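Local atomic coordinates of sucrose 6(F)-phosphate phosphorylase (PDB entry 6S9V), a protein that belongs to the alpha-amylase family of carbohydrate-active enzymes and is built on a closed eight-stranded beta/alpha barrel, with an antiparallel sheet near its C-terminus. Residues 69-74 against 198-203; 27-32 against 391-396; 381-386 against 442-447. One frame throughout, in Å; residues are numbered along the deposited sequence.

All three contacts are buried, so they differ in place and chemistry more than in exposure. Contact 2, where the first and last barrel strands meet, has its centre about 14 Å from the centre of the chain; the centres of contacts 1 and 3 are about 20 and 19 Å from it. Contact 1 sets the ring and carbonyl of Tyr71, in a loop, against Phe200 and the Thr199 methyl near the end of helix 187-202. Contact 2 places a serine on a tyrosine face. Contact 3 adds an arginine-to-carbonyl hydrogen bond with a bridging water. Strand 388-392 enters contact 2 and packs beside contact 3; the two touch where Val391 CG2 lies 3.8 Å from Phe383 CZ.

Contact 1: 69-74 against 198-203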
loop_
_atom_site.group_PDB
_atom_site.type_symbol
_atom_site.label_atom_id
_atom_site.label_comp_id
_atom_site.label_asym_id
_atom_site.label_seq_id
_atom_site.Cartn_x
_atom_site.Cartn_y
_atom_site.Cartn_z
ATOM N N ILE A 69 -15.360 11.814 2.006
ATOM C CA ILE A 69 -16.442 12.641 2.539
ATOM C C ILE A 69 -17.289 11.868 3.536
ATOM O O ILE A 69 -17.749 12.429 4.536
ATOM C CB ILE A 69 -17.292 13.169 1.362
ATOM C CG1 ILE A 69 -16.454 14.110 0.489
ATOM C CG2 ILE A 69 -18.552 13.879 1.858
ATOM C CD1 ILE A 69 -17.138 14.512 -0.805
ATOM N N THR A 70 -17.516 10.587 3.259
ATOM C CA THR A 70 -18.309 9.717 4.111
ATOM C C THR A 70 -17.940 8.287 3.759
ATOM O O THR A 70 -17.529 8.006 2.628
ATOM C CB THR A 70 -19.817 9.943 3.926
ATOM O OG1 THR A 70 -20.552 9.016 4.739
ATOM C CG2 THR A 70 -20.229 9.741 2.471
ATOM N N TYR A 71 -18.075 7.393 4.737
ATOM C CA TYR A 71 -17.931 5.963 4.507
ATOM C C TYR A 71 -19.270 5.235 4.449
ATOM O O TYR A 71 -19.294 4.016 4.247
ATOM C CB TYR A 71 -17.073 5.319 5.598
ATOM C CG TYR A 71 -15.649 5.814 5.687
ATOM C CD1 TYR A 71 -15.325 6.921 6.462
ATOM C CD2 TYR A 71 -14.624 5.152 5.028
ATOM C CE1 TYR A 71 -14.022 7.354 6.575
ATOM C CE2 TYR A 71 -13.310 5.590 5.123
ATOM C CZ TYR A 71 -13.019 6.693 5.892
ATOM O OH TYR A 71 -11.711 7.111 5.995
ATOM N N SER A 72 -20.378 5.947 4.634
ATOM C CA SER A 72 -21.686 5.306 4.699
ATOM C C SER A 72 -22.237 4.966 3.322
ATOM O O SER A 72 -23.289 4.324 3.233
ATOM C CB SER A 72 -22.667 6.201 5.461
ATOM O OG SER A 72 -22.827 7.446 4.802
ATOM N N GLU A 73 -21.559 5.369 2.253
ATOM C CA GLU A 73 -21.940 4.959 0.914
ATOM C C GLU A 73 -20.687 4.828 0.064
ATOM O O GLU A 73 -19.649 5.439 0.342
ATOM C CB GLU A 73 -22.918 5.937 0.246
ATOM C CG GLU A 73 -22.330 7.296 -0.016
ATOM C CD GLU A 73 -23.150 8.142 -0.983
ATOM O OE1 GLU A 73 -24.344 7.838 -1.225
ATOM O OE2 GLU A 73 -22.586 9.131 -1.492
ATOM N N ILE A 74 -20.808 4.025 -0.975
ATOM C CA ILE A 74 -19.803 3.967 -2.026
ATOM C C ILE A 74 -20.065 5.110 -2.999
ATOM O O ILE A 74 -21.218 5.484 -3.248
ATOM C CB ILE A 74 -19.847 2.594 -2.727
ATOM C CG1 ILE A 74 -19.491 1.478 -1.731
ATOM C CG2 ILE A 74 -18.936 2.587 -3.950
ATOM C CD1 ILE A 74 -18.151 1.638 -1.039
ATOM N N LYS A 198 -17.771 -0.866 11.826
ATOM C CA LYS A 198 -19.075 -1.522 11.803
ATOM C C LYS A 198 -19.648 -1.577 10.394
ATOM O O LYS A 198 -20.177 -2.611 9.966
ATOM C CB LYS A 198 -20.022 -0.779 12.742
ATOM C CG LYS A 198 -21.395 -1.381 12.868
ATOM C CD LYS A 198 -22.122 -0.801 14.070
ATOM C CE LYS A 198 -23.442 -1.509 14.314
ATOM N NZ LYS A 198 -24.482 -1.017 13.367
ATOM N N THR A 199 -19.560 -0.468 9.661
ATOM C CA THR A 199 -20.031 -0.434 8.279
ATOM C C THR A 199 -19.257 -1.421 7.413
ATOM O O THR A 199 -19.853 -2.226 6.684
ATOM C CB THR A 199 -19.903 0.988 7.739
ATOM O OG1 THR A 199 -20.735 1.861 8.518
ATOM C CG2 THR A 199 -20.312 1.054 6.270
ATOM N N PHE A 200 -17.923 -1.376 7.490
ATOM C CA PHE A 200 -17.091 -2.301 6.729
ATOM C C PHE A 200 -17.472 -3.744 7.031
ATOM O O PHE A 200 -17.674 -4.554 6.121
ATOM C CB PHE A 200 -15.608 -2.087 7.053
ATOM C CG PHE A 200 -14.984 -0.849 6.409
ATOM C CD1 PHE A 200 -15.758 0.080 5.746
ATOM C CD2 PHE A 200 -13.610 -0.638 6.473
ATOM C CE1 PHE A 200 -15.184 1.191 5.169
ATOM C CE2 PHE A 200 -13.023 0.483 5.880
ATOM C CZ PHE A 200 -13.811 1.390 5.232
ATOM N N SER A 201 -17.549 -4.086 8.317
ATOM C CA SER A 201 -17.865 -5.454 8.709
ATOM C C SER A 201 -19.233 -5.871 8.192
ATOM O O SER A 201 -19.446 -7.040 7.843
ATOM C CB SER A 201 -17.815 -5.576 10.233
ATOM O OG SER A 201 -18.186 -6.871 10.646
ATOM N N ASN A 202 -20.185 -4.936 8.178
ATOM C CA ASN A 202 -21.532 -5.243 7.722
ATOM C C ASN A 202 -21.544 -5.721 6.273
ATOM O O ASN A 202 -22.431 -6.488 5.881
ATOM C CB ASN A 202 -22.415 -4.004 7.886
ATOM C CG ASN A 202 -23.850 -4.254 7.485
ATOM O OD1 ASN A 202 -24.273 -3.888 6.386
ATOM N ND2 ASN A 202 -24.612 -4.877 8.374
ATOM N N PHE A 203 -20.591 -5.272 5.460
ATOM C CA PHE A 203 -20.560 -5.629 4.046
ATOM C C PHE A 203 -19.434 -6.600 3.703
ATOM O O PHE A 203 -19.051 -6.711 2.534
ATOM C CB PHE A 203 -20.489 -4.359 3.201
ATOM C CG PHE A 203 -21.705 -3.487 3.345
ATOM C CD1 PHE A 203 -22.907 -3.862 2.770
ATOM C CD2 PHE A 203 -21.652 -2.306 4.066
ATOM C CE1 PHE A 203 -24.043 -3.075 2.909
ATOM C CE2 PHE A 203 -22.778 -1.508 4.206
ATOM C CZ PHE A 203 -23.974 -1.893 3.625
#
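The rings of Tyr71 and Phe200 meet obliquely, their planes at 69° and their centroids 6.0 Å apart. Contact is made at the near corners, where Tyr71 CD2 lies 3.9 Å from Phe200 CZ and only slightly farther, 4.0 Å, from Phe200 CE1. A second aromatic neighbour of Tyr71 is Phe58, whose ring plane stands at about 60° to that of the tyrosine.

Beside the aromatic pair, Thr199 turns its methyl group to the loop. Its chi1 of -62° puts OG1 beside the backbone N and leaves CG2 anti to it, 3.7 Å from Tyr71 O. Threonine suits this position because the hydroxyl bonds to Glu195 O of its own helix, while the compact methyl rests against the Tyr71 carbonyl oxygen. Tyrosine suits its place too: the Tyr71 ring supplies apolar contact, and its buried hydroxyl is paired with Met98 N. The carbonyl of Tyr71 accepts a bond from Trp81 NE1, which ties the loop to the next helix. Within the loop, Thr70 OG1 and Ser72 OG are joined by a hydrogen bond of 2.8 Å.

The contact brings the loop between barrel strand 51-54 and helix 81-88 onto the C-terminal end of helix 187-202. Strand 92-97 lies alongside both aromatic residues, with Leu97 touching Tyr71 and Leu95 touching Phe200, while Trp81 of helix 81-88 packs on Thr199 and stacks with the ring of Phe203.

Contact 2: 27-32 against 391-396; sequences PDSLGG and VYYVGL
This is a buried polar-on-aromatic contact at the closing seam of the barrel: Ser29, in the loop after strand 22-25, sits on the ring of Tyr393, the first residue of the short helix that follows strand 388-392. Ser29 OG lies 3.3 Å above the ring plane, over its centre, and is also 3.3 Å from Tyr393 CZ. Ser29 CB approaches the phenolic end of the same ring, 3.4 Å from Tyr393 CE2. Val394 CG2 lies against the opposite face, toward its rim, so the ring is held between a serine and a methyl group. Tyr393 has CG between its backbone N and carbonyl carbon (chi1 73°), a rotamer that swings the ring off the helix start toward the loop. Leu30 slides past it in the other direction, with its CD1 4.0 Å from Tyr393 CB, and packs its methyls against the base of the ring. Backbone bonds of Val391 to Gln22 and Ile24, and of Tyr393 to Ile24, join the two strands at the seam.

Serine suits the ring face because it is short enough to bring both CB and OG to it. Both hydroxyls find polar partners elsewhere: Ser29 OG pairs with Thr25 OG1, and Tyr393 OH with His418 O. The serine can therefore face an aromatic ring without giving up its hydrogen bond.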
loop_
_atom_site.group_PDB
_atom_site.type_symbol
_atom_site.label_atom_id
_atom_site.label_comp_id
_atom_site.label_asym_id
_atom_site.label_seq_id
_atom_site.Cartn_x
_atom_site.Cartn_y
_atom_site.Cartn_z
ATOM N N PRO A 27 -11.181 1.423 -7.818
ATOM C CA PRO A 27 -12.547 0.971 -8.114
ATOM C C PRO A 27 -12.948 1.195 -9.551
ATOM O O PRO A 27 -13.871 0.526 -10.034
ATOM C CB PRO A 27 -13.414 1.804 -7.157
ATOM C CG PRO A 27 -12.581 2.987 -6.810
ATOM C CD PRO A 27 -11.153 2.514 -6.827
ATOM N N ASP A 28 -12.280 2.111 -10.256
ATOM C CA ASP A 28 -12.664 2.465 -11.611
ATOM C C ASP A 28 -11.603 2.139 -12.653
ATOM O O ASP A 28 -11.836 2.386 -13.843
ATOM C CB ASP A 28 -13.005 3.962 -11.684
ATOM C CG ASP A 28 -11.881 4.852 -11.158
ATOM O OD1 ASP A 28 -11.121 4.415 -10.268
ATOM O OD2 ASP A 28 -11.755 5.996 -11.642
ATOM N N SER A 29 -10.462 1.575 -12.258
ATOM C CA SER A 29 -9.347 1.412 -13.181
ATOM C C SER A 29 -9.399 0.126 -13.999
ATOM O O SER A 29 -8.575 -0.038 -14.908
ATOM C CB SER A 29 -8.018 1.479 -12.423
ATOM O OG SER A 29 -7.929 0.462 -11.431
ATOM N N LEU A 30 -10.341 -0.774 -13.726
ATOM C CA LEU A 30 -10.562 -1.962 -14.550
ATOM C C LEU A 30 -11.999 -1.912 -15.090
ATOM O O LEU A 30 -12.902 -2.597 -14.602
ATOM C CB LEU A 30 -10.277 -3.252 -13.731
ATOM C CG LEU A 30 -8.790 -3.468 -13.410
ATOM C CD1 LEU A 30 -8.583 -4.610 -12.426
ATOM C CD2 LEU A 30 -7.985 -3.708 -14.683
ATOM N N GLY A 31 -12.202 -1.093 -16.123
ATOM C CA GLY A 31 -13.477 -1.018 -16.805
ATOM C C GLY A 31 -14.358 0.154 -16.434
ATOM O O GLY A 31 -15.330 0.421 -17.151
ATOM N N GLY A 32 -14.067 0.854 -15.340
ATOM C CA GLY A 32 -14.735 2.099 -15.010
ATOM C C GLY A 32 -15.499 2.100 -13.702
ATOM O O GLY A 32 -15.752 3.182 -13.152
ATOM N N VAL A 391 -0.574 -8.161 -6.164
ATOM C CA VAL A 391 -0.231 -7.745 -7.522
ATOM C C VAL A 391 -1.073 -6.521 -7.866
ATOM O O VAL A 391 -2.311 -6.576 -7.829
ATOM C CB VAL A 391 -0.461 -8.867 -8.549
ATOM C CG1 VAL A 391 -0.230 -8.357 -9.977
ATOM C CG2 VAL A 391 0.460 -10.047 -8.259
ATOM N N TYR A 392 -0.402 -5.419 -8.179
ATOM C CA TYR A 392 -1.093 -4.205 -8.605
ATOM C C TYR A 392 -1.609 -4.368 -10.031
ATOM O O TYR A 392 -0.968 -5.008 -10.869
ATOM C CB TYR A 392 -0.126 -3.033 -8.478
ATOM C CG TYR A 392 -0.663 -1.654 -8.761
ATOM C CD1 TYR A 392 -1.643 -1.084 -7.967
ATOM C CD2 TYR A 392 -0.144 -0.902 -9.806
ATOM C CE1 TYR A 392 -2.104 0.194 -8.210
ATOM C CE2 TYR A 392 -0.599 0.377 -10.058
ATOM C CZ TYR A 392 -1.570 0.917 -9.258
ATOM O OH TYR A 392 -2.020 2.183 -9.510
ATOM N N TYR A 393 -2.779 -3.774 -10.310
ATOM C CA TYR A 393 -3.476 -4.061 -11.564
ATOM C C TYR A 393 -2.650 -3.657 -12.781
ATOM O O TYR A 393 -2.700 -4.328 -13.818
ATOM C CB TYR A 393 -4.843 -3.366 -11.592
ATOM C CG TYR A 393 -4.795 -1.863 -11.790
ATOM C CD1 TYR A 393 -4.488 -1.023 -10.732
ATOM C CD2 TYR A 393 -5.055 -1.288 -13.034
ATOM C CE1 TYR A 393 -4.443 0.345 -10.894
ATOM C CE2 TYR A 393 -5.002 0.082 -13.207
ATOM C CZ TYR A 393 -4.697 0.893 -12.131
ATOM O OH TYR A 393 -4.647 2.257 -12.273
ATOM N N VAL A 394 -1.883 -2.570 -12.686
ATOM C CA VAL A 394 -1.058 -2.177 -13.827
ATOM C C VAL A 394 -0.011 -3.247 -14.111
ATOM O O VAL A 394 0.213 -3.627 -15.267
ATOM C CB VAL A 394 -0.407 -0.801 -13.584
ATOM C CG1 VAL A 394 0.579 -0.453 -14.730
ATOM C CG2 VAL A 394 -1.475 0.270 -13.451
ATOM N N GLY A 395 0.641 -3.753 -13.060
ATOM C CA GLY A 395 1.620 -4.812 -13.235
ATOM C C GLY A 395 1.001 -6.118 -13.688
ATOM O O GLY A 395 1.626 -6.877 -14.435
ATOM N N LEU A 396 -0.233 -6.383 -13.270
ATOM C CA LEU A 396 -0.948 -7.560 -13.747
ATOM C C LEU A 396 -1.028 -7.579 -15.266
ATOM O O LEU A 396 -0.915 -8.641 -15.887
ATOM C CB LEU A 396 -2.357 -7.582 -13.148
ATOM C CG LEU A 396 -3.264 -8.707 -13.634
ATOM C CD1 LEU A 396 -2.730 -10.064 -13.169
ATOM C CD2 LEU A 396 -4.704 -8.483 -13.167
#

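Contact 3: 381-386 against 442-447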
loop_
_atom_site.group_PDB
_atom_site.type_symbol
_atom_site.label_atom_id
_atom_site.label_comp_id
_atom_site.label_asym_id
_atom_site.label_seq_id
_atom_site.Cartn_x
_atom_site.Cartn_y
_atom_site.Cartn_z
ATOM N N ILE A 381 10.275 -14.311 -7.569
ATOM C CA ILE A 381 10.929 -13.963 -6.311
ATOM C C ILE A 381 9.893 -13.493 -5.300
ATOM O O ILE A 381 9.879 -13.931 -4.144
ATOM C CB ILE A 381 12.008 -12.892 -6.535
ATOM C CG1 ILE A 381 13.157 -13.433 -7.386
ATOM C CG2 ILE A 381 12.514 -12.386 -5.180
ATOM C CD1 ILE A 381 14.055 -12.328 -7.943
ATOM N N GLN A 382 9.015 -12.579 -5.721
ATOM C CA GLN A 382 7.982 -12.080 -4.820
ATOM C C GLN A 382 7.137 -13.221 -4.269
ATOM O O GLN A 382 6.897 -13.306 -3.059
ATOM C CB GLN A 382 7.086 -11.073 -5.548
ATOM C CG GLN A 382 6.069 -10.417 -4.619
ATOM C CD GLN A 382 4.843 -9.887 -5.334
ATOM O OE1 GLN A 382 4.827 -9.734 -6.554
ATOM N NE2 GLN A 382 3.811 -9.585 -4.559
ATOM N N PHE A 383 6.676 -14.112 -5.150
ATOM C CA PHE A 383 5.754 -15.160 -4.732
ATOM C C PHE A 383 6.442 -16.227 -3.884
ATOM O O PHE A 383 5.781 -16.894 -3.080
ATOM C CB PHE A 383 5.103 -15.809 -5.952
ATOM C CG PHE A 383 4.224 -14.876 -6.761
ATOM C CD1 PHE A 383 3.843 -13.636 -6.270
ATOM C CD2 PHE A 383 3.788 -15.249 -8.022
ATOM C CE1 PHE A 383 3.048 -12.789 -7.022
ATOM C CE2 PHE A 383 2.983 -14.409 -8.777
ATOM C CZ PHE A 383 2.614 -13.177 -8.281
ATOM N N PHE A 384 7.761 -16.404 -4.037
ATOM C CA PHE A 384 8.506 -17.334 -3.199
ATOM C C PHE A 384 8.958 -16.717 -1.878
ATOM O O PHE A 384 9.467 -17.440 -1.020
ATOM C CB PHE A 384 9.732 -17.883 -3.955
ATOM C CG PHE A 384 9.429 -19.129 -4.741
ATOM C CD1 PHE A 384 8.681 -19.064 -5.907
ATOM C CD2 PHE A 384 9.856 -20.362 -4.295
ATOM C CE1 PHE A 384 8.378 -20.212 -6.616
ATOM C CE2 PHE A 384 9.546 -21.512 -4.988
ATOM C CZ PHE A 384 8.813 -21.442 -6.149
ATOM N N THR A 385 8.803 -15.415 -1.708
ATOM C CA THR A 385 9.139 -14.742 -0.449
ATOM C C THR A 385 8.002 -14.924 0.548
ATOM O O THR A 385 6.839 -14.717 0.189
ATOM C CB THR A 385 9.383 -13.252 -0.686
ATOM O OG1 THR A 385 10.497 -13.090 -1.570
ATOM C CG2 THR A 385 9.686 -12.529 0.638
ATOM N N PRO A 386 8.291 -15.321 1.790
ATOM C CA PRO A 386 7.216 -15.453 2.783
ATOM C C PRO A 386 6.441 -14.150 2.934
ATOM O O PRO A 386 7.016 -13.059 2.992
ATOM C CB PRO A 386 7.962 -15.821 4.070
ATOM C CG PRO A 386 9.214 -16.496 3.601
ATOM C CD PRO A 386 9.594 -15.764 2.323
ATOM N N ARG A 442 -1.459 -18.581 -10.668
ATOM C CA ARG A 442 -2.267 -19.747 -10.333
ATOM C C ARG A 442 -1.418 -20.860 -9.731
ATOM O O ARG A 442 -1.888 -21.581 -8.839
ATOM C CB ARG A 442 -3.047 -20.237 -11.553
ATOM C CG ARG A 442 -4.130 -19.239 -11.971
ATOM C CD ARG A 442 -5.337 -19.945 -12.569
ATOM N NE ARG A 442 -5.139 -20.362 -13.940
ATOM C CZ ARG A 442 -5.923 -21.215 -14.592
ATOM N NH1 ARG A 442 -6.983 -21.770 -14.002
ATOM N NH2 ARG A 442 -5.637 -21.508 -15.849
ATOM N N PHE A 443 -0.174 -21.018 -10.186
ATOM C CA PHE A 443 0.711 -21.964 -9.519
ATOM C C PHE A 443 0.907 -21.588 -8.054
ATOM O O PHE A 443 0.840 -22.450 -7.166
ATOM C CB PHE A 443 2.067 -22.046 -10.214
ATOM C CG PHE A 443 2.981 -23.079 -9.603
ATOM C CD1 PHE A 443 2.855 -24.416 -9.944
ATOM C CD2 PHE A 443 3.933 -22.714 -8.666
ATOM C CE1 PHE A 443 3.679 -25.386 -9.364
ATOM C CE2 PHE A 443 4.768 -23.672 -8.094
ATOM C CZ PHE A 443 4.639 -25.005 -8.447
ATOM N N ARG A 444 1.130 -20.298 -7.781
ATOM C CA ARG A 444 1.307 -19.834 -6.406
ATOM C C ARG A 444 0.041 -20.023 -5.569
ATOM O O ARG A 444 0.126 -20.182 -4.340
ATOM C CB ARG A 444 1.745 -18.367 -6.427
ATOM C CG ARG A 444 1.874 -17.701 -5.078
ATOM C CD ARG A 444 2.844 -18.410 -4.150
ATOM N NE ARG A 444 2.996 -17.655 -2.908
ATOM C CZ ARG A 444 2.069 -17.595 -1.954
ATOM N NH1 ARG A 444 0.932 -18.255 -2.096
ATOM N NH2 ARG A 444 2.277 -16.870 -0.861
ATOM N N ASN A 445 -1.137 -19.996 -6.200
ATOM C CA ASN A 445 -2.380 -20.232 -5.474
ATOM C C ASN A 445 -2.694 -21.710 -5.303
ATOM O O ASN A 445 -3.390 -22.083 -4.351
ATOM C CB ASN A 445 -3.564 -19.580 -6.185
ATOM C CG ASN A 445 -3.526 -18.078 -6.103
ATOM O OD1 ASN A 445 -2.838 -17.513 -5.249
ATOM N ND2 ASN A 445 -4.267 -17.413 -6.994
ATOM N N GLU A 446 -2.230 -22.558 -6.219
ATOM C CA GLU A 446 -2.656 -23.949 -6.245
ATOM C C GLU A 446 -1.672 -24.888 -5.564
ATOM O O GLU A 446 -2.094 -25.865 -4.937
ATOM C CB GLU A 446 -2.849 -24.435 -7.691
ATOM C CG GLU A 446 -3.993 -23.789 -8.465
ATOM C CD GLU A 446 -3.936 -24.102 -9.961
ATOM O OE1 GLU A 446 -2.928 -24.689 -10.402
ATOM O OE2 GLU A 446 -4.897 -23.773 -10.694
ATOM N N TYR A 447 -0.373 -24.631 -5.659
ATOM C CA TYR A 447 0.590 -25.619 -5.198
ATOM C C TYR A 447 0.736 -25.556 -3.683
ATOM O O TYR A 447 1.029 -24.502 -3.116
ATOM C CB TYR A 447 1.938 -25.436 -5.881
ATOM C CG TYR A 447 2.760 -26.699 -5.756
ATOM C CD1 TYR A 447 2.384 -27.863 -6.419
ATOM C CD2 TYR A 447 3.871 -26.746 -4.934
ATOM C CE1 TYR A 447 3.116 -29.033 -6.284
ATOM C CE2 TYR A 447 4.607 -27.903 -4.798
ATOM C CZ TYR A 447 4.229 -29.039 -5.469
ATOM O OH TYR A 447 4.965 -30.183 -5.310
HETATM O O HOH W 1 5.290 -16.843 -0.404
#
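Arg444 reaches Phe383 through two torsions: its CG stands anti to the backbone N (chi1 176°), carrying the side chain off its helix, and a bend at chi2 (58°) then turns NE toward the Phe383 carbonyl. The resulting hydrogen bond from Arg444 NE to Phe383 O is 2.9 Å long and moderately bent, with an N-H...O angle of 151°. The oxygen lies near the guanidinium plane, at its edge, whereas the donor is a little tilted from the carbonyl plane. The methylene part of the arginine runs obliquely across the base of the phenylalanine, with Arg444 CG 3.8 Å from Phe383 CB and 4.0 Å from Phe383 CG.

A water joins the same junction. It donates to Phe383 O and to Thr385 O, each at 2.7 Å, and accepts from Arg444 NH2 at 3.0 Å. Phe383 O is thus gripped by two donors. Arginine fits here because its long apolar shaft can pack on Phe383 while NE bonds Phe383 O directly and NH2 donates to the bridging water and, outside the contact, to Asn19 OD1; the partial negative charge expected near the end of a helix probably favours the cation. Thr385 OG1 donates to Ile381 O at 2.8 Å, from above the carbonyl plane.

The contact joins the C-terminal ends of helices 372-384 and 432-446. Against them runs barrel strand 388-392, whose Pro389 touches both Phe383 and Arg444 and whose Val391 meets the Phe383 ring. Phe384 instead packs on strands 463-470 and 473-480, linking this part of the barrel wall to the antiparallel sheet.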